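Local atomic coordinates of uncharacterized protein Atu1656 (Agrobacterium tumefaciens, PDB entry 2OJH), a protein that is of unknown function but belongs to the TolB family and folds as a six-bladed beta-propeller. Residues 144-156 with 165-179. Residues are numbered along the deposited sequence; the frame is centred on the assembly and turned at random.
Sequences TYCGIRDQVFDIY and ETRLTHGEGRNDGPD
T144 meets the ring of P178 through both branches, with OG1 3.3 Å from CB of P178 and CG2 alongside the same atom, while OG1 also donates to the carbonyl of Y156. The next side chain turns to the other face of the hairpin, where Y145 OH donates to the anti lone pair of E165 OE2 at 2.6 Å. R149, its chain bent at chi2 (-75°), brings NH2 to E165 OE2 from above the carboxylate plane, a salt bridge of 3.1 Å. F153 lies flat between I148 on one face and the extended R174 on the other, with R174 CD 3.9 Å from the ring centroid and the guanidinium nearly parallel to the ring. Strands 144-149, 152-156 and 165-167 are the second to fourth strands of one propeller blade, and 175-179 opens the next, so the linker 168-174 carries the chain from blade to blade. D154 ties that linker down through OD1, which accepts from T169 OG1 and, on its syn lone pair, from G171 N (2.8 Å); OD2 turns to the edge strand 165-167 in a salt bridge with R167 NH2. I155 gives its N-H almost straight (171°) to T169 OG1 and its carbonyl to L168 N; CG2 packs 3.7 Å from P178 CB between the blades. Y156 pairs with R167 in the antiparallel sheet, its CE1 3.5 Å from R167 CG.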
loop_
_atom_site.group_PDB
_atom_site.type_symbol
_atom_site.label_atom_id
_atom_site.label_comp_id
_atom_site.label_asym_id
_atom_site.label_seq_id
_atom_site.Cartn_x
_atom_site.Cartn_y
_atom_site.Cartn_z
ATOM N N THR A 144 -3.149 0.758 -10.353
ATOM C CA THR A 144 -4.209 -0.140 -9.961
ATOM C C THR A 144 -4.807 0.338 -8.638
ATOM O O THR A 144 -4.127 1.034 -7.852
ATOM C CB THR A 144 -3.680 -1.587 -9.889
ATOM O OG1 THR A 144 -4.759 -2.494 -9.639
ATOM C CG2 THR A 144 -2.616 -1.732 -8.788
ATOM N N TYR A 145 -6.056 -0.051 -8.360
ATOM C CA TYR A 145 -6.765 0.480 -7.192
ATOM C C TYR A 145 -7.958 -0.341 -6.790
ATOM O O TYR A 145 -8.436 -1.213 -7.552
ATOM C CB TYR A 145 -7.204 1.936 -7.432
ATOM C CG TYR A 145 -8.071 2.219 -8.659
ATOM C CD1 TYR A 145 -7.509 2.290 -9.944
ATOM C CD2 TYR A 145 -9.432 2.499 -8.526
ATOM C CE1 TYR A 145 -8.295 2.556 -11.056
ATOM C CE2 TYR A 145 -10.218 2.787 -9.628
ATOM C CZ TYR A 145 -9.641 2.817 -10.903
ATOM O OH TYR A 145 -10.405 3.132 -12.017
ATOM N N CYS A 146 -8.459 -0.080 -5.586
ATOM C CA CYS A 146 -9.690 -0.738 -5.130
ATOM C C CYS A 146 -10.775 0.283 -5.441
ATOM O O CYS A 146 -10.614 1.479 -5.117
ATOM C CB CYS A 146 -9.660 -1.022 -3.631
ATOM S SG CYS A 146 -11.238 -1.731 -3.022
ATOM N N GLY A 147 -11.813 -0.149 -6.164
ATOM C CA GLY A 147 -12.971 0.682 -6.419
ATOM C C GLY A 147 -14.178 0.049 -5.778
ATOM O O GLY A 147 -14.404 -1.162 -5.941
ATOM N N ILE A 148 -14.960 0.840 -5.041
ATOM C CA ILE A 148 -16.212 0.309 -4.493
ATOM C C ILE A 148 -17.349 0.878 -5.321
ATOM O O ILE A 148 -17.420 2.102 -5.524
ATOM C CB ILE A 148 -16.409 0.603 -2.978
ATOM C CG1 ILE A 148 -15.186 0.162 -2.184
ATOM C CG2 ILE A 148 -17.644 -0.139 -2.420
ATOM C CD1 ILE A 148 -15.114 0.820 -0.808
ATOM N N ARG A 149 -18.177 -0.017 -5.859
ATOM C CA ARG A 149 -19.300 0.367 -6.709
ATOM C C ARG A 149 -20.537 -0.338 -6.207
ATOM O O ARG A 149 -20.644 -1.562 -6.292
ATOM C CB ARG A 149 -19.022 -0.016 -8.156
ATOM C CG ARG A 149 -17.632 0.409 -8.669
ATOM C CD ARG A 149 -17.532 1.909 -8.966
ATOM N NE ARG A 149 -16.198 2.232 -9.465
ATOM C CZ ARG A 149 -15.215 2.761 -8.727
ATOM N NH1 ARG A 149 -15.409 3.058 -7.449
ATOM N NH2 ARG A 149 -14.033 3.012 -9.269
ATOM N N ASP A 150 -21.459 0.444 -5.645
ATOM C CA ASP A 150 -22.635 -0.101 -4.959
ATOM C C ASP A 150 -22.263 -1.267 -4.047
ATOM O O ASP A 150 -22.878 -2.324 -4.132
ATOM C CB ASP A 150 -23.689 -0.531 -5.984
ATOM C CG ASP A 150 -24.148 0.633 -6.863
ATOM O OD1 ASP A 150 -24.455 1.700 -6.289
ATOM O OD2 ASP A 150 -24.189 0.482 -8.104
ATOM N N GLN A 151 -21.245 -1.064 -3.201
ATOM C CA GLN A 151 -20.818 -2.053 -2.198
ATOM C C GLN A 151 -20.207 -3.323 -2.800
ATOM O O GLN A 151 -20.143 -4.365 -2.144
ATOM C CB GLN A 151 -21.983 -2.394 -1.250
ATOM C CG GLN A 151 -22.346 -1.243 -0.309
ATOM C CD GLN A 151 -21.149 -0.765 0.475
ATOM O OE1 GLN A 151 -20.497 -1.550 1.175
ATOM N NE2 GLN A 151 -20.821 0.521 0.339
ATOM N N VAL A 152 -19.770 -3.229 -4.053
ATOM C CA VAL A 152 -18.975 -4.272 -4.691
ATOM C C VAL A 152 -17.527 -3.739 -4.739
ATOM O O VAL A 152 -17.264 -2.673 -5.320
ATOM C CB VAL A 152 -19.471 -4.592 -6.125
ATOM C CG1 VAL A 152 -18.661 -5.717 -6.740
ATOM C CG2 VAL A 152 -20.979 -4.913 -6.128
ATOM N N PHE A 153 -16.614 -4.484 -4.116
ATOM C CA PHE A 153 -15.225 -4.098 -3.929
ATOM C C PHE A 153 -14.401 -4.801 -5.006
ATOM O O PHE A 153 -14.226 -6.022 -4.944
ATOM C CB PHE A 153 -14.703 -4.586 -2.563
ATOM C CG PHE A 153 -15.325 -3.908 -1.373
ATOM C CD1 PHE A 153 -16.680 -4.072 -1.080
ATOM C CD2 PHE A 153 -14.540 -3.164 -0.507
ATOM C CE1 PHE A 153 -17.248 -3.470 0.044
ATOM C CE2 PHE A 153 -15.100 -2.579 0.645
ATOM C CZ PHE A 153 -16.446 -2.702 0.901
ATOM N N ASP A 154 -13.902 -4.053 -5.993
ATOM C CA ASP A 154 -13.136 -4.694 -7.058
ATOM C C ASP A 154 -11.794 -4.068 -7.330
ATOM O O ASP A 154 -11.536 -2.894 -6.963
ATOM C CB ASP A 154 -13.922 -4.705 -8.381
ATOM C CG ASP A 154 -14.961 -5.806 -8.433
ATOM O OD1 ASP A 154 -14.649 -6.979 -8.085
ATOM O OD2 ASP A 154 -16.099 -5.478 -8.821
ATOM N N ILE A 155 -10.969 -4.840 -8.040
ATOM C CA ILE A 155 -9.679 -4.370 -8.510
ATOM C C ILE A 155 -9.882 -3.740 -9.863
ATOM O O ILE A 155 -10.521 -4.333 -10.749
ATOM C CB ILE A 155 -8.674 -5.555 -8.618
ATOM C CG1 ILE A 155 -8.627 -6.356 -7.282
ATOM C CG2 ILE A 155 -7.284 -5.068 -9.085
ATOM C CD1 ILE A 155 -8.311 -5.523 -6.012
ATOM N N TYR A 156 -9.346 -2.532 -10.016
ATOM C CA TYR A 156 -9.431 -1.793 -11.272
ATOM C C TYR A 156 -8.026 -1.384 -11.650
ATOM O O TYR A 156 -7.128 -1.331 -10.793
ATOM C CB TYR A 156 -10.267 -0.501 -11.111
ATOM C CG TYR A 156 -11.728 -0.754 -10.935
ATOM C CD1 TYR A 156 -12.582 -0.779 -12.032
ATOM C CD2 TYR A 156 -12.261 -1.029 -9.668
ATOM C CE1 TYR A 156 -13.944 -1.083 -11.873
ATOM C CE2 TYR A 156 -13.612 -1.332 -9.508
ATOM C CZ TYR A 156 -14.440 -1.354 -10.615
ATOM O OH TYR A 156 -15.771 -1.624 -10.464
ATOM N N GLU A 165 -10.884 3.368 -17.405
ATOM C CA GLU A 165 -10.950 2.478 -16.259
ATOM C C GLU A 165 -11.243 1.038 -16.708
ATOM O O GLU A 165 -12.136 0.808 -17.542
ATOM C CB GLU A 165 -12.028 3.005 -15.300
ATOM C CG GLU A 165 -12.438 2.106 -14.157
ATOM C CD GLU A 165 -13.411 2.805 -13.211
ATOM O OE1 GLU A 165 -14.635 2.804 -13.495
ATOM O OE2 GLU A 165 -12.958 3.364 -12.175
ATOM N N THR A 166 -10.482 0.089 -16.174
ATOM C CA THR A 166 -10.615 -1.322 -16.520
ATOM C C THR A 166 -10.887 -2.113 -15.254
ATOM O O THR A 166 -10.129 -2.021 -14.286
ATOM C CB THR A 166 -9.337 -1.872 -17.175
ATOM O OG1 THR A 166 -9.186 -1.285 -18.468
ATOM C CG2 THR A 166 -9.396 -3.396 -17.342
ATOM N N ARG A 167 -11.963 -2.893 -15.279
ATOM C CA ARG A 167 -12.362 -3.695 -14.133
ATOM C C ARG A 167 -11.700 -5.088 -14.228
ATOM O O ARG A 167 -11.887 -5.801 -15.226
ATOM C CB ARG A 167 -13.884 -3.807 -14.147
ATOM C CG ARG A 167 -14.462 -4.389 -12.894
ATOM C CD ARG A 167 -15.956 -4.385 -12.925
ATOM N NE ARG A 167 -16.495 -5.187 -11.835
ATOM C CZ ARG A 167 -17.762 -5.551 -11.725
ATOM N NH1 ARG A 167 -18.632 -5.209 -12.669
ATOM N NH2 ARG A 167 -18.159 -6.280 -10.683
ATOM N N LEU A 168 -10.921 -5.468 -13.213
ATOM C CA LEU A 168 -10.141 -6.715 -13.267
ATOM C C LEU A 168 -10.722 -7.858 -12.469
ATOM O O LEU A 168 -10.417 -9.018 -12.744
ATOM C CB LEU A 168 -8.688 -6.479 -12.839
ATOM C CG LEU A 168 -7.958 -5.493 -13.762
ATOM C CD1 LEU A 168 -6.678 -5.066 -13.121
ATOM C CD2 LEU A 168 -7.677 -6.080 -15.154
ATOM N N THR A 169 -11.520 -7.533 -11.462
ATOM C CA THR A 169 -12.297 -8.544 -10.760
ATOM C C THR A 169 -13.754 -8.141 -10.867
ATOM O O THR A 169 -14.056 -6.978 -11.125
ATOM C CB THR A 169 -11.858 -8.755 -9.284
ATOM O OG1 THR A 169 -12.046 -7.551 -8.526
ATOM C CG2 THR A 169 -10.401 -9.176 -9.201
ATOM N N HIS A 170 -14.642 -9.105 -10.673
ATOM C CA HIS A 170 -16.043 -8.907 -10.946
ATOM C C HIS A 170 -16.912 -9.409 -9.793
ATOM O O HIS A 170 -17.827 -10.189 -9.990
ATOM C CB HIS A 170 -16.406 -9.539 -12.310
ATOM C CG HIS A 170 -15.691 -8.901 -13.464
ATOM N ND1 HIS A 170 -14.437 -9.306 -13.875
ATOM C CD2 HIS A 170 -16.018 -7.843 -14.243
ATOM C CE1 HIS A 170 -14.034 -8.534 -14.872
ATOM N NE2 HIS A 170 -14.978 -7.643 -15.117
ATOM N N GLY A 171 -16.611 -8.931 -8.586
ATOM C CA GLY A 171 -17.469 -9.146 -7.419
ATOM C C GLY A 171 -17.398 -10.522 -6.806
ATOM O O GLY A 171 -18.294 -10.906 -6.053
ATOM N N GLU A 172 -16.347 -11.270 -7.138
ATOM C CA GLU A 172 -16.056 -12.537 -6.477
ATOM C C GLU A 172 -15.476 -12.180 -5.109
ATOM O O GLU A 172 -14.297 -11.894 -5.000
ATOM C CB GLU A 172 -15.031 -13.362 -7.274
ATOM C CG GLU A 172 -15.435 -13.688 -8.723
ATOM C CD GLU A 172 -14.909 -12.636 -9.710
ATOM O OE1 GLU A 172 -14.321 -11.639 -9.270
ATOM O OE2 GLU A 172 -15.085 -12.806 -10.932
ATOM N N GLY A 173 -16.318 -12.164 -4.083
ATOM C CA GLY A 173 -15.901 -11.690 -2.765
ATOM C C GLY A 173 -15.631 -10.205 -2.795
ATOM O O GLY A 173 -15.900 -9.549 -3.803
ATOM N N ARG A 174 -15.133 -9.655 -1.687
ATOM C CA ARG A 174 -14.598 -8.282 -1.713
ATOM C C ARG A 174 -13.120 -8.360 -2.085
ATOM O O ARG A 174 -12.411 -9.234 -1.620
ATOM C CB ARG A 174 -14.748 -7.583 -0.356
ATOM C CG ARG A 174 -16.155 -7.613 0.221
ATOM C CD ARG A 174 -16.187 -6.827 1.521
ATOM N NE ARG A 174 -17.554 -6.610 1.969
ATOM C CZ ARG A 174 -17.888 -5.979 3.093
ATOM N NH1 ARG A 174 -16.952 -5.490 3.887
ATOM N NH2 ARG A 174 -19.155 -5.859 3.418
ATOM N N ASN A 175 -12.658 -7.446 -2.920
ATOM C CA ASN A 175 -11.291 -7.516 -3.422
ATOM C C ASN A 175 -10.639 -6.191 -3.174
ATOM O O ASN A 175 -11.202 -5.157 -3.519
ATOM C CB ASN A 175 -11.288 -7.843 -4.916
ATOM C CG ASN A 175 -12.057 -9.090 -5.216
ATOM O OD1 ASN A 175 -11.607 -10.211 -4.903
ATOM N ND2 ASN A 175 -13.259 -8.925 -5.762
ATOM N N ASP A 176 -9.444 -6.222 -2.591
ATOM C CA ASP A 176 -8.822 -5.001 -2.100
ATOM C C ASP A 176 -7.305 -5.067 -2.236
ATOM O O ASP A 176 -6.739 -6.114 -2.594
ATOM C CB ASP A 176 -9.206 -4.820 -0.633
ATOM C CG ASP A 176 -9.133 -3.378 -0.164
ATOM O OD1 ASP A 176 -8.463 -2.533 -0.788
ATOM O OD2 ASP A 176 -9.770 -3.103 0.867
ATOM N N GLY A 177 -6.652 -3.922 -1.998
ATOM C CA GLY A 177 -5.184 -3.854 -1.925
ATOM C C GLY A 177 -4.364 -4.428 -3.071
ATOM O O GLY A 177 -3.499 -5.287 -2.829
ATOM N N PRO A 178 -4.592 -3.934 -4.312
ATOM C CA PRO A 178 -3.826 -4.395 -5.473
ATOM C C PRO A 178 -2.441 -3.782 -5.599
ATOM O O PRO A 178 -2.274 -2.558 -5.409
ATOM C CB PRO A 178 -4.692 -3.963 -6.665
ATOM C CG PRO A 178 -5.482 -2.809 -6.170
ATOM C CD PRO A 178 -5.627 -2.943 -4.691
ATOM N N ASP A 179 -1.460 -4.585 -5.995
ATOM C CA ASP A 179 -0.106 -4.037 -6.226
ATOM C C ASP A 179 0.549 -4.918 -7.301
ATOM O O ASP A 179 0.336 -6.119 -7.325
ATOM C CB ASP A 179 0.662 -4.072 -4.893
ATOM C CG ASP A 179 1.958 -3.274 -4.906
ATOM O OD1 ASP A 179 2.278 -2.649 -5.929
ATOM O OD2 ASP A 179 2.647 -3.259 -3.851
HETATM O O HOH W 1 -16.527 1.848 -12.272
HETATM O O HOH W 2 -17.233 -7.011 -3.468
#